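PDB 3I57: mucus binding protein from Lactobacillus reuteri, which probably mediates adhesion of these gut bacteria to mucus as a cell-wall-anchored surface protein, one repeat of which, the piece described here, also binds immunoglobulins. Local coordinates for residues D20-Y25 and I30-A35; K39-D44 and V71-H76. One frame throughout, in Å; residues are numbered along the deposited sequence.

Contact 1: residues D20-Y25 and I30-A35; sequences DDLDGY and IPYSTA
In the beta-grasp fold of this mucus binding repeat, the second strand of the N-terminal hairpin is followed by a connection that leads into the helix lying across the sheet, and here Leu22 and Asp20 of that strand meet Ile30 and Tyr32 of the returning loop. The three side chains that do most of the work, Asp20, Leu22 and Tyr32, all leave the backbone toward the opposing segment, whereas the alternate residues Asp21 and Asp23 point away, as alternation along a strand requires. Leu22 forks between two partners. Its CD1 branch presses on CG2 of Ile30 at 3.3 Å, a tight fit for two methyl groups, and its CD2 branch reaches CD1 of the Tyr32 ring at 3.4 Å. CD1 of Leu22 also lies 3.6 Å from CB of Tyr32, so the leucine touches both the root of the tyrosine and its CD1 corner, approaching the ring obliquely. Val4 on the neighbouring strand 2-10 touches both Leu22 and Ile30, and Phe53 meets the Tyr32 ring edge-to-face. The loop is shaped for this approach by an inverse gamma turn centred on Pro31, closed by Tyr32 N bonding to Ile30 O at 2.8 Å. Just beyond, OG of Ser33 accepts from Ala35 N at 2.9 Å and caps the start of the helix. With CG anti to the backbone N (chi1 -172°), the Tyr32 side chain reaches toward the strand and brings its hydroxyl to Asp20, whose OD2 lies at the ring edge, in plane. That hydroxyl is also hydrogen-bonded to Tyr8 OH, while Asp20 OD1 is engaged by Arg18, which would favour a charged carboxylate. Tyr32 OH donates to Asp20 OD2 at 2.6 Å, meeting the anti side of the carboxylate 27° out of its plane.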
loop_
_atom_site.group_PDB
_atom_site.type_symbol
_atom_site.label_atom_id
_atom_site.label_comp_id
_atom_site.label_asym_id
_atom_site.label_seq_id
_atom_site.Cartn_x
_atom_site.Cartn_y
_atom_site.Cartn_z
ATOM N N ASP A 20 26.039 -14.818 11.757
ATOM C CA ASP A 20 27.485 -14.623 11.781
ATOM C C ASP A 20 28.014 -15.523 12.871
ATOM O O ASP A 20 27.546 -15.430 14.016
ATOM C CB ASP A 20 27.843 -13.168 12.160
ATOM C CG ASP A 20 27.431 -12.138 11.095
ATOM O OD1 ASP A 20 26.985 -12.544 10.014
ATOM O OD2 ASP A 20 27.590 -10.921 11.345
ATOM N N ASP A 21 28.996 -16.357 12.521
ATOM C CA ASP A 21 29.680 -17.243 13.460
ATOM C C ASP A 21 31.009 -16.644 13.903
ATOM O O ASP A 21 31.714 -16.010 13.097
ATOM C CB ASP A 21 29.948 -18.597 12.808
ATOM C CG ASP A 21 28.715 -19.442 12.692
ATOM O OD1 ASP A 21 27.637 -19.017 13.155
ATOM O OD2 ASP A 21 28.835 -20.562 12.144
ATOM N N LEU A 22 31.349 -16.832 15.185
ATOM C CA LEU A 22 32.652 -16.421 15.729
ATOM C C LEU A 22 33.153 -17.564 16.598
ATOM O O LEU A 22 32.356 -18.253 17.203
ATOM C CB LEU A 22 32.506 -15.167 16.616
ATOM C CG LEU A 22 31.383 -14.206 16.226
ATOM C CD1 LEU A 22 30.966 -13.327 17.400
ATOM C CD2 LEU A 22 31.857 -13.351 15.084
ATOM N N ASP A 23 34.466 -17.774 16.645
ATOM C CA ASP A 23 35.067 -18.707 17.586
ATOM C C ASP A 23 36.055 -17.941 18.436
ATOM O O ASP A 23 36.658 -16.975 17.963
ATOM C CB ASP A 23 35.798 -19.836 16.843
ATOM C CG ASP A 23 34.855 -20.637 15.946
ATOM O OD1 ASP A 23 34.823 -21.869 16.047
ATOM O OD2 ASP A 23 34.157 -20.001 15.128
ATOM N N GLY A 24 36.241 -18.391 19.685
ATOM C CA GLY A 24 37.222 -17.755 20.549
ATOM C C GLY A 24 37.569 -18.628 21.741
ATOM O O GLY A 24 37.078 -19.760 21.881
ATOM N N TYR A 25 38.427 -18.080 22.593
ATOM C CA TYR A 25 38.884 -18.736 23.777
ATOM C C TYR A 25 37.980 -18.420 24.951
ATOM O O TYR A 25 37.399 -17.325 25.058
ATOM C CB TYR A 25 40.291 -18.251 24.117
ATOM C CG TYR A 25 41.277 -18.510 23.030
ATOM C CD1 TYR A 25 41.724 -19.821 22.772
ATOM C CD2 TYR A 25 41.806 -17.456 22.275
ATOM C CE1 TYR A 25 42.645 -20.074 21.779
ATOM C CE2 TYR A 25 42.738 -17.696 21.276
ATOM C CZ TYR A 25 43.146 -19.015 21.034
ATOM O OH TYR A 25 44.084 -19.264 20.062
ATOM N N ILE A 30 34.225 -11.292 23.451
ATOM C CA ILE A 30 33.864 -11.682 22.056
ATOM C C ILE A 30 34.149 -10.477 21.152
ATOM O O ILE A 30 33.580 -9.436 21.373
ATOM C CB ILE A 30 32.377 -12.126 21.916
ATOM C CG1 ILE A 30 32.075 -13.394 22.739
ATOM C CG2 ILE A 30 32.030 -12.338 20.417
ATOM C CD1 ILE A 30 30.587 -13.559 23.108
ATOM N N PRO A 31 35.067 -10.603 20.174
ATOM C CA PRO A 31 35.482 -9.430 19.410
ATOM C C PRO A 31 34.510 -9.161 18.292
ATOM O O PRO A 31 34.812 -9.411 17.116
ATOM C CB PRO A 31 36.869 -9.820 18.868
ATOM C CG PRO A 31 36.826 -11.312 18.793
ATOM C CD PRO A 31 35.907 -11.782 19.887
ATOM N N TYR A 32 33.324 -8.686 18.665
ATOM C CA TYR A 32 32.248 -8.472 17.710
ATOM C C TYR A 32 31.414 -7.288 18.162
ATOM O O TYR A 32 31.205 -7.063 19.376
ATOM C CB TYR A 32 31.346 -9.719 17.669
ATOM C CG TYR A 32 30.280 -9.744 16.599
ATOM C CD1 TYR A 32 30.556 -10.250 15.330
ATOM C CD2 TYR A 32 28.987 -9.317 16.875
ATOM C CE1 TYR A 32 29.589 -10.296 14.338
ATOM C CE2 TYR A 32 28.016 -9.356 15.910
ATOM C CZ TYR A 32 28.307 -9.861 14.647
ATOM O OH TYR A 32 27.312 -9.876 13.714
ATOM N N SER A 33 30.918 -6.571 17.165
ATOM C CA SER A 33 29.898 -5.549 17.362
ATOM C C SER A 33 28.776 -5.769 16.358
ATOM O O SER A 33 29.016 -6.151 15.208
ATOM C CB SER A 33 30.478 -4.159 17.135
ATOM O OG SER A 33 29.457 -3.215 16.866
ATOM N N THR A 34 27.558 -5.516 16.793
ATOM C CA THR A 34 26.400 -5.636 15.924
ATOM C C THR A 34 26.239 -4.398 15.051
ATOM O O THR A 34 25.306 -4.332 14.252
ATOM C CB THR A 34 25.128 -5.776 16.756
ATOM O OG1 THR A 34 25.083 -4.678 17.694
ATOM C CG2 THR A 34 25.103 -7.168 17.494
ATOM N N ALA A 35 27.148 -3.427 15.183
ATOM C CA ALA A 35 26.946 -2.139 14.489
ATOM C C ALA A 35 26.877 -2.219 12.966
ATOM O O ALA A 35 25.957 -1.643 12.356
ATOM C CB ALA A 35 27.996 -1.071 14.935
#

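Contact 2: residues K39-D44 and V71-H76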
loop_
_atom_site.group_PDB
_atom_site.type_symbol
_atom_site.label_atom_id
_atom_site.label_comp_id
_atom_site.label_asym_id
_atom_site.label_seq_id
_atom_site.Cartn_x
_atom_site.Cartn_y
_atom_site.Cartn_z
ATOM N N LYS A 39 23.527 -1.548 10.722
ATOM C CA LYS A 39 23.569 -0.578 9.618
ATOM C C LYS A 39 23.125 -1.162 8.268
ATOM O O LYS A 39 22.343 -0.527 7.525
ATOM C CB LYS A 39 24.974 0.006 9.505
ATOM C CG LYS A 39 25.138 1.077 8.447
ATOM C CD LYS A 39 26.557 1.671 8.597
ATOM C CE LYS A 39 27.015 2.448 7.364
ATOM N NZ LYS A 39 26.552 3.853 7.347
ATOM N N LYS A 40 23.620 -2.352 7.949
ATOM C CA LYS A 40 23.279 -3.029 6.709
ATOM C C LYS A 40 21.772 -3.275 6.589
ATOM O O LYS A 40 21.140 -2.886 5.594
ATOM C CB LYS A 40 24.073 -4.328 6.569
ATOM C CG LYS A 40 23.832 -5.122 5.258
ATOM C CD LYS A 40 22.564 -5.974 5.342
ATOM C CE LYS A 40 22.345 -6.811 4.056
ATOM N NZ LYS A 40 22.326 -5.934 2.842
ATOM N N PHE A 41 21.182 -3.901 7.598
ATOM C CA PHE A 41 19.750 -4.166 7.518
ATOM C C PHE A 41 18.888 -2.891 7.548
ATOM O O PHE A 41 17.877 -2.803 6.838
ATOM C CB PHE A 41 19.328 -5.234 8.536
ATOM C CG PHE A 41 19.890 -6.590 8.197
ATOM C CD1 PHE A 41 19.446 -7.256 7.057
ATOM C CD2 PHE A 41 20.894 -7.155 8.947
ATOM C CE1 PHE A 41 19.977 -8.474 6.706
ATOM C CE2 PHE A 41 21.453 -8.379 8.581
ATOM C CZ PHE A 41 20.984 -9.041 7.482
ATOM N N GLU A 42 19.313 -1.876 8.305
ATOM C CA GLU A 42 18.570 -0.609 8.289
ATOM C C GLU A 42 18.648 0.024 6.884
ATOM O O GLU A 42 17.702 0.642 6.427
ATOM C CB GLU A 42 18.985 0.301 9.465
ATOM C CG GLU A 42 18.544 -0.305 10.848
ATOM C CD GLU A 42 18.568 0.690 12.031
ATOM O OE1 GLU A 42 19.483 1.524 12.049
ATOM O OE2 GLU A 42 17.685 0.632 12.954
ATOM N N GLY A 43 19.733 -0.240 6.167
ATOM C CA GLY A 43 19.855 0.185 4.778
ATOM C C GLY A 43 18.927 -0.555 3.833
ATOM O O GLY A 43 18.702 -0.103 2.709
ATOM N N ASP A 44 18.403 -1.706 4.253
ATOM C CA ASP A 44 17.433 -2.442 3.457
ATOM C C ASP A 44 16.008 -2.180 3.966
ATOM O O ASP A 44 15.101 -2.912 3.636
ATOM C CB ASP A 44 17.699 -3.949 3.476
ATOM C CG ASP A 44 19.046 -4.326 2.831
ATOM O OD1 ASP A 44 19.567 -3.518 2.070
ATOM O OD2 ASP A 44 19.551 -5.428 3.078
ATOM N N VAL A 71 19.526 -10.436 16.896
ATOM C CA VAL A 71 19.372 -9.020 16.660
ATOM C C VAL A 71 18.086 -8.925 15.861
ATOM O O VAL A 71 18.004 -9.415 14.733
ATOM C CB VAL A 71 20.556 -8.405 15.829
ATOM C CG1 VAL A 71 20.334 -6.916 15.623
ATOM C CG2 VAL A 71 21.885 -8.586 16.565
ATOM N N ILE A 72 17.072 -8.323 16.453
ATOM C CA ILE A 72 15.737 -8.473 15.905
ATOM C C ILE A 72 15.319 -7.131 15.324
ATOM O O ILE A 72 15.494 -6.098 15.964
ATOM C CB ILE A 72 14.709 -8.934 16.987
ATOM C CG1 ILE A 72 15.054 -10.331 17.511
ATOM C CG2 ILE A 72 13.271 -8.992 16.408
ATOM C CD1 ILE A 72 14.265 -10.755 18.763
ATOM N N PHE A 73 14.777 -7.163 14.112
ATOM C CA PHE A 73 14.298 -5.954 13.463
ATOM C C PHE A 73 12.805 -5.987 13.191
ATOM O O PHE A 73 12.210 -7.054 13.052
ATOM C CB PHE A 73 14.971 -5.799 12.098
ATOM C CG PHE A 73 16.461 -5.724 12.165
ATOM C CD1 PHE A 73 17.096 -4.502 12.178
ATOM C CD2 PHE A 73 17.219 -6.874 12.225
ATOM C CE1 PHE A 73 18.495 -4.427 12.235
ATOM C CE2 PHE A 73 18.627 -6.810 12.301
ATOM C CZ PHE A 73 19.244 -5.587 12.307
ATOM N N LYS A 74 12.209 -4.804 13.062
ATOM C CA LYS A 74 10.892 -4.693 12.451
ATOM C C LYS A 74 11.039 -3.976 11.113
ATOM O O LYS A 74 12.150 -3.589 10.720
ATOM C CB LYS A 74 9.921 -3.945 13.384
ATOM C CG LYS A 74 9.700 -4.622 14.706
ATOM C CD LYS A 74 8.759 -3.764 15.589
ATOM C CE LYS A 74 8.096 -4.591 16.685
ATOM N NZ LYS A 74 7.501 -5.826 16.104
ATOM N N HIS A 75 9.932 -3.781 10.405
ATOM C CA HIS A 75 10.026 -3.068 9.115
ATOM C C HIS A 75 9.825 -1.572 9.375
ATOM O O HIS A 75 8.840 -1.200 10.020
ATOM C CB HIS A 75 8.925 -3.540 8.168
ATOM C CG HIS A 75 9.031 -4.973 7.757
ATOM N ND1 HIS A 75 8.328 -5.490 6.685
ATOM C CD2 HIS A 75 9.774 -5.994 8.252
ATOM C CE1 HIS A 75 8.621 -6.773 6.554
ATOM N NE2 HIS A 75 9.490 -7.103 7.497
ATOM N N HIS A 76 10.745 -0.737 8.916
ATOM C CA HIS A 76 10.546 0.700 9.007
ATOM C C HIS A 76 9.385 1.138 8.095
ATOM O O HIS A 76 9.261 0.676 6.956
ATOM C CB HIS A 76 11.829 1.474 8.657
ATOM C CG HIS A 76 11.656 2.945 8.825
ATOM N ND1 HIS A 76 11.509 3.532 10.066
ATOM C CD2 HIS A 76 11.446 3.927 7.916
ATOM C CE1 HIS A 76 11.293 4.826 9.911
ATOM N NE2 HIS A 76 11.260 5.093 8.618
#
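Phe41 of helix 35-43 packs on Phe73 of strand 67-80 where the helix of this beta-grasp fold lies across the sheet. The contact is apolar: no hydrogen bond joins the two segments, and the Phe73 ring receives the root of Phe41 and one atom of its ring, CD2, with Glu42 beside it. Phe73 leaves its strand toward the helix and presents a ring face, over which CB of Phe41 sits in a CH-pi contact, 4.0 Å from the ring centroid and 20° off the normal. The closest ring atom is CZ of Phe73, 3.8 Å from Phe41 CB, so the methylene is offset toward the rim. Phe41 starts toward the strand, but its CG is anti to the carbonyl carbon (chi1 -68°), and this torsion leads the ring onward past its partner. The two rings therefore meet obliquely, their planes 54° apart and their centroids separated by 5.5 Å. Phe41 goes on to touch Leu17 and Arg18 of strand 15-24, and both phenylalanines reach Tyr8 on strand 2-10, so the pair belongs to the buried layer between helix and sheet. One face of the Phe41 ring is covered by CD of Lys40, whose chain bends at its second torsion and carries NZ forward along the helix to a salt bridge with OD2 of Asp44 at 2.8 Å. At the exposed flank, Glu42 sends OE2 to the backbone N of Leu48 on strand 46-51, while its aliphatic part lies beside the strand's aromatic: CG of Glu42 stands 4.3 Å from CE1 of Phe73, at the ring edge and near its plane.

From the N terminus, the chain runs through strand 2-10 and turns back along strand 15-24, whose last part enters contact 1. That contact closes a short loop, with four residues between its segments, and is complete before contact 2 begins, so the two follow in series and neither nest nor cross. Helix 35-43 comes next; contact 2 closes a longer loop, which passes through strand 46-51 before returning to the helix on strand 67-80. Contact 1 thus ties the helix's approach to strand 15-24, and contact 2 ties its later turns to strand 67-80 of the same sheet. Their centres lie about 19 Å apart, yet Thr34 CG2 packs on Val71 CG2 at 3.6 Å.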